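Long-range contacts in phospho-2-dehydro-3-deoxyheptonate aldolase (Francisella tularensis, PDB 3TQK), which probably catalyses the stereospecific condensation of phosphoenolpyruvate with D-erythrose 4-phosphate to 3-deoxy-D-arabino-heptulosonate 7-phosphate, the first step of chorismate biosynthesis: residues V51-G56 / K82-I87; G157-R162 / I180-A185; V228-G233 / T258-D263; Q286-N291 / A338-V343. All coordinates share one frame; numbering follows the deposited sequence.

Interaction 1 (V51-G56 / K82-I87); sequences VAVVVG and KDILII
Leu85 O is held from strand 51-56 by two groups. The N-H of Val53 makes the shortest bond of the contact, with Val53 N 2.7 Å from Leu85 O and lying almost on the extension of the carbonyl bond, while the neighbouring Ala52 CA adds a weaker C-H contact 3.4 Å from Leu85 O. The same pattern repeats along both strands, as parallel pairing requires: Val51, Val53 and Val55 give their amide hydrogens to Asp83, Leu85 and Ile87, and the N-H groups of Leu85 and Ile87 return to the carbonyls of Val51 and Val53. The straightest of these bonds runs from Ile87 N to Val53 O, 2.8 Å long with 171° at the hydrogen. At the entrance Val51 N stands farther from Asp83 O, at 3.2 Å.

Branched aliphatic residues suit extended chains buried on both faces. Val53 CG2 meets Ile84 CG2 at 4.0 Å, the two side chains slanting across one another. Val55 has CG1 between its N and its carbonyl carbon (chi1 61°), which turns this methyl toward the partner strand and brings Val55 CG1 to 4.0 Å from Ile86 CG2. Asp83, just before the strand, is fixed by Gln342 and by a salt bridge to Arg345.

These are the first two strands of a TIM barrel. Val53, Val55, Ile84 and Ile86 pack outward beneath helices 63-80 and 327-344, whereas Ala52 and Leu85 face inward against helix 27-45; strand 293-299 flanks strand 51-56 and closes the barrel.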
loop_
_atom_site.group_PDB
_atom_site.type_symbol
_atom_site.label_atom_id
_atom_site.label_comp_id
_atom_site.label_asym_id
_atom_site.label_seq_id
_atom_site.Cartn_x
_atom_site.Cartn_y
_atom_site.Cartn_z
ATOM N N VAL A 51 -28.991 6.206 8.697
ATOM C CA VAL A 51 -27.837 6.415 7.837
ATOM C C VAL A 51 -26.663 6.846 8.727
ATOM O O VAL A 51 -26.854 7.609 9.657
ATOM C CB VAL A 51 -28.166 7.449 6.751
ATOM C CG1 VAL A 51 -26.911 8.020 6.128
ATOM C CG2 VAL A 51 -29.036 6.804 5.672
ATOM N N ALA A 52 -25.473 6.301 8.480
ATOM C CA ALA A 52 -24.269 6.652 9.244
ATOM C C ALA A 52 -23.626 7.874 8.608
ATOM O O ALA A 52 -23.562 7.965 7.379
ATOM C CB ALA A 52 -23.277 5.507 9.244
ATOM N N VAL A 53 -23.159 8.807 9.434
ATOM C CA VAL A 53 -22.547 10.032 8.936
ATOM C C VAL A 53 -21.215 10.227 9.623
ATOM O O VAL A 53 -21.160 10.433 10.844
ATOM C CB VAL A 53 -23.450 11.263 9.169
ATOM C CG1 VAL A 53 -22.763 12.530 8.698
ATOM C CG2 VAL A 53 -24.788 11.087 8.445
ATOM N N VAL A 54 -20.151 10.115 8.831
ATOM C CA VAL A 54 -18.784 10.301 9.290
ATOM C C VAL A 54 -18.409 11.713 8.901
ATOM O O VAL A 54 -18.202 12.010 7.727
ATOM C CB VAL A 54 -17.818 9.311 8.633
ATOM C CG1 VAL A 54 -16.354 9.632 9.034
ATOM C CG2 VAL A 54 -18.200 7.885 8.998
ATOM N N VAL A 55 -18.339 12.587 9.899
ATOM C CA VAL A 55 -18.297 14.002 9.648
ATOM C C VAL A 55 -17.247 14.646 10.530
ATOM O O VAL A 55 -17.168 14.379 11.723
ATOM C CB VAL A 55 -19.688 14.647 9.898
ATOM C CG1 VAL A 55 -20.127 14.448 11.336
ATOM C CG2 VAL A 55 -19.661 16.120 9.558
ATOM N N GLY A 56 -16.426 15.494 9.934
ATOM C CA GLY A 56 -15.438 16.227 10.699
ATOM C C GLY A 56 -14.404 16.856 9.803
ATOM O O GLY A 56 -14.577 16.880 8.584
ATOM N N LYS A 82 -32.426 9.293 16.115
ATOM C CA LYS A 82 -33.408 8.324 15.631
ATOM C C LYS A 82 -33.227 8.031 14.135
ATOM O O LYS A 82 -33.630 6.963 13.660
ATOM C CB LYS A 82 -34.839 8.803 15.893
ATOM C CG LYS A 82 -35.157 8.972 17.375
ATOM C CD LYS A 82 -36.607 9.391 17.607
ATOM C CE LYS A 82 -36.726 10.459 18.696
ATOM N NZ LYS A 82 -38.142 10.945 18.860
ATOM N N ASP A 83 -32.608 8.977 13.417
ATOM C CA ASP A 83 -32.460 8.918 11.958
ATOM C C ASP A 83 -31.035 8.716 11.468
ATOM O O ASP A 83 -30.823 8.197 10.382
ATOM C CB ASP A 83 -33.006 10.212 11.356
ATOM C CG ASP A 83 -34.462 10.415 11.676
ATOM O OD1 ASP A 83 -35.197 9.412 11.598
ATOM O OD2 ASP A 83 -34.877 11.552 12.000
ATOM N N ILE A 84 -30.066 9.105 12.283
ATOM C CA ILE A 84 -28.681 9.242 11.854
ATOM C C ILE A 84 -27.742 8.765 12.950
ATOM O O ILE A 84 -27.960 9.077 14.114
ATOM C CB ILE A 84 -28.396 10.736 11.590
ATOM C CG1 ILE A 84 -28.781 11.125 10.174
ATOM C CG2 ILE A 84 -26.954 11.073 11.774
ATOM C CD1 ILE A 84 -28.643 12.636 9.967
ATOM N N LEU A 85 -26.705 8.018 12.583
ATOM C CA LEU A 85 -25.610 7.724 13.508
ATOM C C LEU A 85 -24.438 8.633 13.141
ATOM O O LEU A 85 -23.870 8.503 12.054
ATOM C CB LEU A 85 -25.187 6.259 13.435
ATOM C CG LEU A 85 -24.038 5.844 14.367
ATOM C CD1 LEU A 85 -24.405 6.041 15.847
ATOM C CD2 LEU A 85 -23.613 4.397 14.113
ATOM N N ILE A 86 -24.107 9.564 14.038
ATOM C CA ILE A 86 -23.030 10.520 13.819
ATOM C C ILE A 86 -21.751 9.953 14.388
ATOM O O ILE A 86 -21.709 9.536 15.553
ATOM C CB ILE A 86 -23.317 11.894 14.466
ATOM C CG1 ILE A 86 -24.449 12.602 13.717
ATOM C CG2 ILE A 86 -22.075 12.769 14.425
ATOM C CD1 ILE A 86 -25.049 13.755 14.451
ATOM N N ILE A 87 -20.728 9.903 13.539
ATOM C CA ILE A 87 -19.401 9.446 13.921
ATOM C C ILE A 87 -18.428 10.548 13.562
ATOM O O ILE A 87 -18.407 11.006 12.425
ATOM C CB ILE A 87 -18.987 8.177 13.163
ATOM C CG1 ILE A 87 -19.978 7.042 13.444
ATOM C CG2 ILE A 87 -17.556 7.770 13.573
ATOM C CD1 ILE A 87 -19.677 5.781 12.684
#

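Interaction 2 (G157-R162 / I180-A185); sequences GAIGAR and IGFKNA
The beta-alpha-beta unit of strand 156-159, helix 167-173 and strand 179-183 sets Gly157, Ala158 and Ile159 in parallel register with Ile180, Gly181 and Phe182 in the wall of the TIM barrel. Gly181 N donates to Gly157 O in the carbonyl plane at 2.9 Å, Ile159 N answers to Gly181 O, and Lys183 N reaches Ile159 O with a nearly straight 173° at the hydrogen.

Glycine at 157 suits the spot, because Ile180 folds its tip back there: with chi2 at -64°, Ile180 CD1 comes within 3.9 Å of Gly157 CA. On the same outer face Ile159 and Phe182 run side by side, and Ile159 CG1 lies 3.7 Å from Phe182 CE2, obliquely to the ring. Where strand 156-159 has ended, Ala161 N lies 3.5 Å from Lys183 CB, while the long lysine chain continues away to a salt bridge between its NZ and Asp263. This places the ammonium group near the manganese ligand His266.

Helix 191-200 covers the Phe182 ring through Ala196, Val197 and Ala200, helix 167-173 adds Ala173 and sets His169 on Ile159, and strand 226-230 lies along the other edge of strand 179-183.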
loop_
_atom_site.group_PDB
_atom_site.type_symbol
_atom_site.label_atom_id
_atom_site.label_comp_id
_atom_site.label_asym_id
_atom_site.label_seq_id
_atom_site.Cartn_x
_atom_site.Cartn_y
_atom_site.Cartn_z
ATOM N N GLY A 157 -13.342 2.583 10.825
ATOM C CA GLY A 157 -12.085 3.003 10.208
ATOM C C GLY A 157 -12.112 2.891 8.712
ATOM O O GLY A 157 -12.999 2.261 8.161
ATOM N N ALA A 158 -11.120 3.482 8.054
ATOM C CA ALA A 158 -11.041 3.458 6.602
ATOM C C ALA A 158 -9.684 3.005 6.109
ATOM O O ALA A 158 -8.660 3.292 6.740
ATOM C CB ALA A 158 -11.349 4.831 6.037
ATOM N N ILE A 159 -9.693 2.307 4.966
ATOM C CA ILE A 159 -8.505 2.098 4.159
ATOM C C ILE A 159 -8.621 3.063 2.993
ATOM O O ILE A 159 -9.641 3.086 2.295
ATOM C CB ILE A 159 -8.409 0.653 3.650
ATOM C CG1 ILE A 159 -8.413 -0.331 4.831
ATOM C CG2 ILE A 159 -7.149 0.453 2.798
ATOM C CD1 ILE A 159 -7.290 -0.076 5.844
ATOM N N GLY A 160 -7.585 3.872 2.786
ATOM C CA GLY A 160 -7.634 4.943 1.787
ATOM C C GLY A 160 -7.546 4.450 0.361
ATOM O O GLY A 160 -7.219 3.289 0.114
ATOM N N ALA A 161 -7.854 5.335 -0.580
ATOM C CA ALA A 161 -7.840 5.006 -1.999
ATOM C C ALA A 161 -6.469 4.514 -2.467
ATOM O O ALA A 161 -6.374 3.682 -3.369
ATOM C CB ALA A 161 -8.258 6.227 -2.826
ATOM N N ARG A 162 -5.419 5.053 -1.855
ATOM C CA ARG A 162 -4.062 4.764 -2.260
ATOM C C ARG A 162 -3.529 3.416 -1.761
ATOM O O ARG A 162 -2.496 2.949 -2.267
ATOM C CB ARG A 162 -3.141 5.905 -1.821
ATOM C CG ARG A 162 -3.282 7.126 -2.716
ATOM C CD ARG A 162 -2.426 8.287 -2.295
ATOM N NE ARG A 162 -1.020 7.918 -2.079
ATOM C CZ ARG A 162 -0.016 8.790 -1.993
ATOM N NH1 ARG A 162 -0.240 10.097 -2.129
ATOM N NH2 ARG A 162 1.228 8.355 -1.790
ATOM N N ILE A 180 -14.894 -1.384 8.914
ATOM C CA ILE A 180 -13.917 -0.796 8.007
ATOM C C ILE A 180 -14.522 -0.537 6.628
ATOM O O ILE A 180 -15.088 -1.431 6.030
ATOM C CB ILE A 180 -12.701 -1.713 7.805
ATOM C CG1 ILE A 180 -12.015 -2.026 9.131
ATOM C CG2 ILE A 180 -11.700 -1.079 6.836
ATOM C CD1 ILE A 180 -11.416 -0.799 9.806
ATOM N N GLY A 181 -14.382 0.684 6.132
ATOM C CA GLY A 181 -14.700 1.003 4.759
ATOM C C GLY A 181 -13.432 1.101 3.919
ATOM O O GLY A 181 -12.395 1.576 4.399
ATOM N N PHE A 182 -13.521 0.639 2.668
ATOM C CA PHE A 182 -12.411 0.661 1.718
ATOM C C PHE A 182 -12.762 1.584 0.565
ATOM O O PHE A 182 -13.740 1.354 -0.156
ATOM C CB PHE A 182 -12.169 -0.730 1.129
ATOM C CG PHE A 182 -11.676 -1.752 2.120
ATOM C CD1 PHE A 182 -12.538 -2.329 3.033
ATOM C CD2 PHE A 182 -10.354 -2.165 2.113
ATOM C CE1 PHE A 182 -12.086 -3.295 3.940
ATOM C CE2 PHE A 182 -9.903 -3.144 3.019
ATOM C CZ PHE A 182 -10.769 -3.700 3.921
ATOM N N LYS A 183 -11.944 2.606 0.362
ATOM C CA LYS A 183 -12.183 3.572 -0.699
ATOM C C LYS A 183 -11.883 2.972 -2.070
ATOM O O LYS A 183 -10.990 2.139 -2.203
ATOM C CB LYS A 183 -11.349 4.831 -0.449
ATOM C CG LYS A 183 -11.846 5.625 0.761
ATOM C CD LYS A 183 -11.409 7.078 0.754
ATOM C CE LYS A 183 -12.546 7.998 1.206
ATOM N NZ LYS A 183 -12.199 9.443 1.056
ATOM N N ASN A 184 -12.638 3.365 -3.089
ATOM C CA ASN A 184 -12.299 2.945 -4.439
ATOM C C ASN A 184 -10.975 3.582 -4.830
ATOM O O ASN A 184 -10.478 4.463 -4.130
ATOM C CB ASN A 184 -13.420 3.227 -5.435
ATOM C CG ASN A 184 -13.632 4.699 -5.707
ATOM O OD1 ASN A 184 -12.825 5.342 -6.379
ATOM N ND2 ASN A 184 -14.756 5.223 -5.244
ATOM N N ALA A 185 -10.381 3.093 -5.906
ATOM C CA ALA A 185 -9.046 3.523 -6.310
ATOM C C ALA A 185 -9.017 4.974 -6.803
ATOM O O ALA A 185 -10.042 5.517 -7.230
ATOM C CB ALA A 185 -8.497 2.578 -7.387
#

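Interaction 3 (V228-G233 / T258-D263); sequences VILRGG and TKVMID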
loop_
_atom_site.group_PDB
_atom_site.type_symbol
_atom_site.label_atom_id
_atom_site.label_comp_id
_atom_site.label_asym_id
_atom_site.label_seq_id
_atom_site.Cartn_x
_atom_site.Cartn_y
_atom_site.Cartn_z
ATOM N N VAL A 228 -17.585 -0.888 0.890
ATOM C CA VAL A 228 -17.005 0.062 -0.043
ATOM C C VAL A 228 -17.383 1.490 0.336
ATOM O O VAL A 228 -18.491 1.746 0.844
ATOM C CB VAL A 228 -17.492 -0.223 -1.483
ATOM C CG1 VAL A 228 -16.993 0.828 -2.458
ATOM C CG2 VAL A 228 -17.037 -1.600 -1.907
ATOM N N ILE A 229 -16.438 2.403 0.116
ATOM C CA ILE A 229 -16.687 3.837 0.141
ATOM C C ILE A 229 -16.492 4.341 -1.272
ATOM O O ILE A 229 -15.430 4.131 -1.847
ATOM C CB ILE A 229 -15.685 4.587 1.039
ATOM C CG1 ILE A 229 -15.715 4.040 2.466
ATOM C CG2 ILE A 229 -15.976 6.108 1.013
ATOM C CD1 ILE A 229 -14.493 4.396 3.280
ATOM N N LEU A 230 -17.498 5.009 -1.825
ATOM C CA LEU A 230 -17.395 5.611 -3.161
ATOM C C LEU A 230 -16.960 7.072 -3.005
ATOM O O LEU A 230 -17.597 7.832 -2.294
ATOM C CB LEU A 230 -18.724 5.519 -3.908
ATOM C CG LEU A 230 -19.267 4.112 -4.209
ATOM C CD1 LEU A 230 -20.693 4.187 -4.751
ATOM C CD2 LEU A 230 -18.353 3.353 -5.172
ATOM N N ARG A 231 -15.885 7.456 -3.686
ATOM C CA ARG A 231 -15.239 8.758 -3.470
ATOM C C ARG A 231 -14.691 9.394 -4.743
ATOM O O ARG A 231 -13.812 10.247 -4.676
ATOM C CB ARG A 231 -14.105 8.625 -2.432
ATOM C CG ARG A 231 -13.138 7.477 -2.673
ATOM C CD ARG A 231 -12.123 7.726 -3.791
ATOM N NE ARG A 231 -11.148 8.759 -3.438
ATOM C CZ ARG A 231 -10.350 9.383 -4.299
ATOM N NH1 ARG A 231 -10.390 9.112 -5.597
ATOM N NH2 ARG A 231 -9.497 10.295 -3.852
ATOM N N GLY A 232 -15.205 8.987 -5.891
ATOM C CA GLY A 232 -14.761 9.543 -7.163
ATOM C C GLY A 232 -13.374 9.096 -7.583
ATOM O O GLY A 232 -12.863 8.081 -7.105
ATOM N N GLY A 233 -12.767 9.862 -8.482
ATOM C CA GLY A 233 -11.450 9.529 -9.039
ATOM C C GLY A 233 -11.351 9.983 -10.480
ATOM O O GLY A 233 -12.231 10.683 -10.959
ATOM N N THR A 258 -22.903 -6.353 2.541
ATOM C CA THR A 258 -22.822 -5.047 3.193
ATOM C C THR A 258 -23.203 -3.956 2.210
ATOM O O THR A 258 -23.135 -4.157 0.994
ATOM C CB THR A 258 -21.421 -4.761 3.749
ATOM O OG1 THR A 258 -20.445 -4.779 2.690
ATOM C CG2 THR A 258 -21.060 -5.790 4.813
ATOM N N LYS A 259 -23.609 -2.804 2.737
ATOM C CA LYS A 259 -24.108 -1.714 1.889
ATOM C C LYS A 259 -23.013 -0.698 1.536
ATOM O O LYS A 259 -21.846 -0.890 1.877
ATOM C CB LYS A 259 -25.301 -1.013 2.554
ATOM C CG LYS A 259 -26.398 -1.930 3.057
ATOM C CD LYS A 259 -27.107 -2.692 1.975
ATOM C CE LYS A 259 -28.414 -3.250 2.539
ATOM N NZ LYS A 259 -29.270 -3.813 1.488
ATOM N N VAL A 260 -23.412 0.380 0.861
ATOM C CA VAL A 260 -22.492 1.356 0.279
ATOM C C VAL A 260 -22.471 2.652 1.077
ATOM O O VAL A 260 -23.520 3.158 1.474
ATOM C CB VAL A 260 -22.926 1.693 -1.171
ATOM C CG1 VAL A 260 -22.112 2.833 -1.738
ATOM C CG2 VAL A 260 -22.816 0.456 -2.066
HETATM N N MSE A 261 -21.273 3.173 1.305
HETATM C CA MSE A 261 -21.072 4.515 1.834
HETATM C C MSE A 261 -20.576 5.434 0.710
HETATM O O MSE A 261 -19.779 5.007 -0.134
HETATM C CB MSE A 261 -20.045 4.493 2.971
HETATM C CG MSE A 261 -19.585 5.887 3.433
HETATM SE SE MSE A 261 -18.360 5.818 4.942
HETATM C CE MSE A 261 -19.563 5.115 6.334
ATOM N N ILE A 262 -21.020 6.694 0.712
ATOM C CA ILE A 262 -20.574 7.658 -0.292
ATOM C C ILE A 262 -19.886 8.879 0.338
ATOM O O ILE A 262 -20.437 9.549 1.198
ATOM C CB ILE A 262 -21.739 8.115 -1.198
ATOM C CG1 ILE A 262 -22.499 6.897 -1.736
ATOM C CG2 ILE A 262 -21.211 8.969 -2.358
ATOM C CD1 ILE A 262 -23.641 7.218 -2.655
ATOM N N ASP A 263 -18.672 9.160 -0.109
ATOM C CA ASP A 263 -17.943 10.357 0.307
ATOM C C ASP A 263 -18.509 11.530 -0.472
ATOM O O ASP A 263 -18.476 11.508 -1.693
ATOM C CB ASP A 263 -16.453 10.184 -0.005
ATOM C CG ASP A 263 -15.567 11.240 0.671
ATOM O OD1 ASP A 263 -16.082 12.304 1.079
ATOM O OD2 ASP A 263 -14.338 10.997 0.783
HETATM O O HOH W 1 -20.130 -2.611 0.766
#
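Leu230 and Val260 make the tightest packing between strands 226-230 and 260-263, two neighbouring parallel strands of the TIM barrel joined through helix 241-253. Leu230 CD1 presses on Val260 CG1 at 3.6 Å on the outer face, where Cys247 and Ile248 cover the valine. Around this point the backbones are firmly bonded: Leu230 N lies 2.8 Å from Met261 O, and Asp263 N approaches Leu230 O at the same length. On the inner face Ile229 and Met261, present as selenomethionine, lie alongside each other. The extended start of the long, unbranched Met261 chain (chi1 170°, chi2 177°) carries its selenium to 4.0 Å from Ile229 CG1.

Asp263 ends the strand at the C-terminal mouth of the barrel, beside the manganese site. Its OD2, besides its salt bridge with Lys183, accepts a hydrogen bond from His266 ND1 and so probably helps to orient the imidazole of this manganese ligand from the second shell. Arg231 lies against the base of the aspartate side chain, its CB 3.7 Å from Asp263 CB.

The opposite end is looser. Val228 O still receives Met261 N, but at 3.2 Å, and before that point the chains diverge too far for a direct bond. A water fills in: it accepts from Val228 N and donates to Thr258 OG1 and to Lys259 O, the last at 2.7 Å.

Interaction 4 (Q286-N291 / A338-V343); sequences QIKHSN and AEAVQV
Ala340 lies against both Ile287 and Lys288, and its small side chain lets the two helices come so close that Ala340 CA is 5.2 Å from Lys288 CA. Ile287 CG2 touches Ala340 CB at 3.8 Å. Lys288 contributes its aliphatic chain rather than its charge: Lys288 CG sits 3.5 Å from Ala340 O and 3.6 Å from Val343 CG1. The lysine is bent at its second and third torsions (chi3 89°), which folds CD over the backbone of Ala340, 4.0 Å from Ala340 CA. A lysine fits this partly exposed position, since its methylenes can pack while the ammonium group stays near acids. Lys288 NZ is 5.1 Å from Glu339 OE1, too far for contact, and has a long, weak ion pair with Glu285.

Helices 276-289 and 327-344 belong to the outer layer of the TIM barrel, the last two large helices of its chain, and no hydrogen bond links the two segments. Just past residues 338-343, however, Arg344 NE donates to Ile287 O, tying the end of the last helix to the C-terminal turn of the other. Leu337, about one turn before Ala340, also packs on Ile287. Toward the barrel, Val51 of strand 51-56 meets both Ile287 and Val341, and on the far flank of helix 276-289 Gln286 NE2 is fixed by Asp282 OD1 and Phe239 O.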
loop_
_atom_site.group_PDB
_atom_site.type_symbol
_atom_site.label_atom_id
_atom_site.label_comp_id
_atom_site.label_asym_id
_atom_site.label_seq_id
_atom_site.Cartn_x
_atom_site.Cartn_y
_atom_site.Cartn_z
ATOM N N GLN A 286 -31.725 9.424 -3.347
ATOM C CA GLN A 286 -31.528 7.983 -3.476
ATOM C C GLN A 286 -31.926 7.257 -2.200
ATOM O O GLN A 286 -32.611 6.237 -2.254
ATOM C CB GLN A 286 -30.079 7.643 -3.815
ATOM C CG GLN A 286 -29.685 7.888 -5.252
ATOM C CD GLN A 286 -28.247 7.487 -5.504
ATOM O OE1 GLN A 286 -27.910 6.306 -5.462
ATOM N NE2 GLN A 286 -27.386 8.469 -5.744
ATOM N N ILE A 287 -31.486 7.786 -1.061
ATOM C CA ILE A 287 -31.786 7.207 0.252
ATOM C C ILE A 287 -33.286 7.033 0.488
ATOM O O ILE A 287 -33.717 6.080 1.144
ATOM C CB ILE A 287 -31.170 8.063 1.375
ATOM C CG1 ILE A 287 -29.652 7.825 1.426
ATOM C CG2 ILE A 287 -31.806 7.733 2.722
ATOM C CD1 ILE A 287 -28.886 8.819 2.259
ATOM N N LYS A 288 -34.077 7.945 -0.073
ATOM C CA LYS A 288 -35.527 7.889 0.060
ATOM C C LYS A 288 -36.173 6.661 -0.592
ATOM O O LYS A 288 -37.212 6.193 -0.125
ATOM C CB LYS A 288 -36.141 9.171 -0.508
ATOM C CG LYS A 288 -36.114 10.311 0.484
ATOM C CD LYS A 288 -35.659 11.647 -0.091
ATOM C CE LYS A 288 -36.763 12.484 -0.647
ATOM N NZ LYS A 288 -36.398 13.917 -0.507
ATOM N N HIS A 289 -35.560 6.128 -1.646
ATOM C CA HIS A 289 -36.195 5.080 -2.458
ATOM C C HIS A 289 -35.453 3.734 -2.503
ATOM O O HIS A 289 -35.901 2.794 -3.166
ATOM C CB HIS A 289 -36.409 5.615 -3.874
ATOM C CG HIS A 289 -37.393 6.743 -3.940
ATOM N ND1 HIS A 289 -37.047 8.011 -4.359
ATOM C CD2 HIS A 289 -38.710 6.798 -3.623
ATOM C CE1 HIS A 289 -38.112 8.794 -4.310
ATOM N NE2 HIS A 289 -39.134 8.083 -3.864
ATOM N N SER A 290 -34.337 3.642 -1.786
ATOM C CA SER A 290 -33.520 2.442 -1.760
ATOM C C SER A 290 -32.708 2.408 -0.460
ATOM O O SER A 290 -32.309 3.448 0.055
ATOM C CB SER A 290 -32.598 2.428 -2.979
ATOM O OG SER A 290 -31.600 1.434 -2.880
ATOM N N ASN A 291 -32.487 1.207 0.068
ATOM C CA ASN A 291 -31.707 1.022 1.278
ATOM C C ASN A 291 -30.251 0.643 0.943
ATOM O O ASN A 291 -29.526 0.187 1.817
ATOM C CB ASN A 291 -32.360 -0.042 2.190
ATOM C CG ASN A 291 -33.601 0.488 2.949
ATOM O OD1 ASN A 291 -34.393 1.249 2.413
ATOM N ND2 ASN A 291 -33.768 0.058 4.194
ATOM N N ALA A 338 -31.637 13.451 7.676
ATOM C CA ALA A 338 -32.669 12.988 8.584
ATOM C C ALA A 338 -34.023 12.975 7.879
ATOM O O ALA A 338 -34.829 12.079 8.116
ATOM C CB ALA A 338 -32.713 13.858 9.844
ATOM N N GLU A 339 -34.267 13.954 7.007
ATOM C CA GLU A 339 -35.496 13.961 6.219
ATOM C C GLU A 339 -35.506 12.789 5.246
ATOM O O GLU A 339 -36.520 12.111 5.103
ATOM C CB GLU A 339 -35.678 15.269 5.441
ATOM C CG GLU A 339 -37.128 15.460 4.983
ATOM C CD GLU A 339 -37.340 16.632 4.031
ATOM O OE1 GLU A 339 -36.365 17.137 3.423
ATOM O OE2 GLU A 339 -38.510 17.049 3.887
ATOM N N ALA A 340 -34.380 12.572 4.570
ATOM C CA ALA A 340 -34.222 11.444 3.660
ATOM C C ALA A 340 -34.608 10.126 4.323
ATOM O O ALA A 340 -35.308 9.316 3.721
ATOM C CB ALA A 340 -32.786 11.367 3.154
ATOM N N VAL A 341 -34.145 9.914 5.554
ATOM C CA VAL A 341 -34.445 8.692 6.293
ATOM C C VAL A 341 -35.928 8.635 6.670
ATOM O O VAL A 341 -36.567 7.588 6.524
ATOM C CB VAL A 341 -33.567 8.551 7.554
ATOM C CG1 VAL A 341 -34.038 7.377 8.427
ATOM C CG2 VAL A 341 -32.108 8.366 7.163
ATOM N N GLN A 342 -36.488 9.750 7.125
ATOM C CA GLN A 342 -37.910 9.764 7.497
ATOM C C GLN A 342 -38.807 9.331 6.321
ATOM O O GLN A 342 -39.733 8.537 6.501
ATOM C CB GLN A 342 -38.322 11.134 8.043
ATOM C CG GLN A 342 -37.695 11.441 9.403
ATOM C CD GLN A 342 -37.638 12.925 9.721
ATOM O OE1 GLN A 342 -38.378 13.716 9.156
ATOM N NE2 GLN A 342 -36.758 13.302 10.635
ATOM N N VAL A 343 -38.499 9.822 5.122
ATOM C CA VAL A 343 -39.253 9.467 3.926
ATOM C C VAL A 343 -38.969 8.027 3.505
ATOM O O VAL A 343 -39.843 7.330 2.978
ATOM C CB VAL A 343 -38.942 10.435 2.766
ATOM C CG1 VAL A 343 -39.561 9.948 1.458
ATOM C CG2 VAL A 343 -39.452 11.836 3.097
#

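Overall arrangement
Along the chain the four contacts follow one another, interaction 1 closing before interaction 2 opens and so on. The first three lie in the one parallel eight-stranded sheet of the TIM barrel, joining 51-56 to 84-89, 156-159 to 179-183, and 226-230 to 260-263; interaction 4 joins two helices outside it. Interactions 2 and 3 are closest, with centres 9 Å apart, and share the edge between strands 179-183 and 226-230 beside the manganese site. Interaction 1 touches interaction 3 through the barrel interior, Val54 against Met261, and interaction 4 on the outside, at Val51 and Asp83. Interaction 4 also meets interaction 3, Asn291 against Lys259, but lies away from the annotated sites.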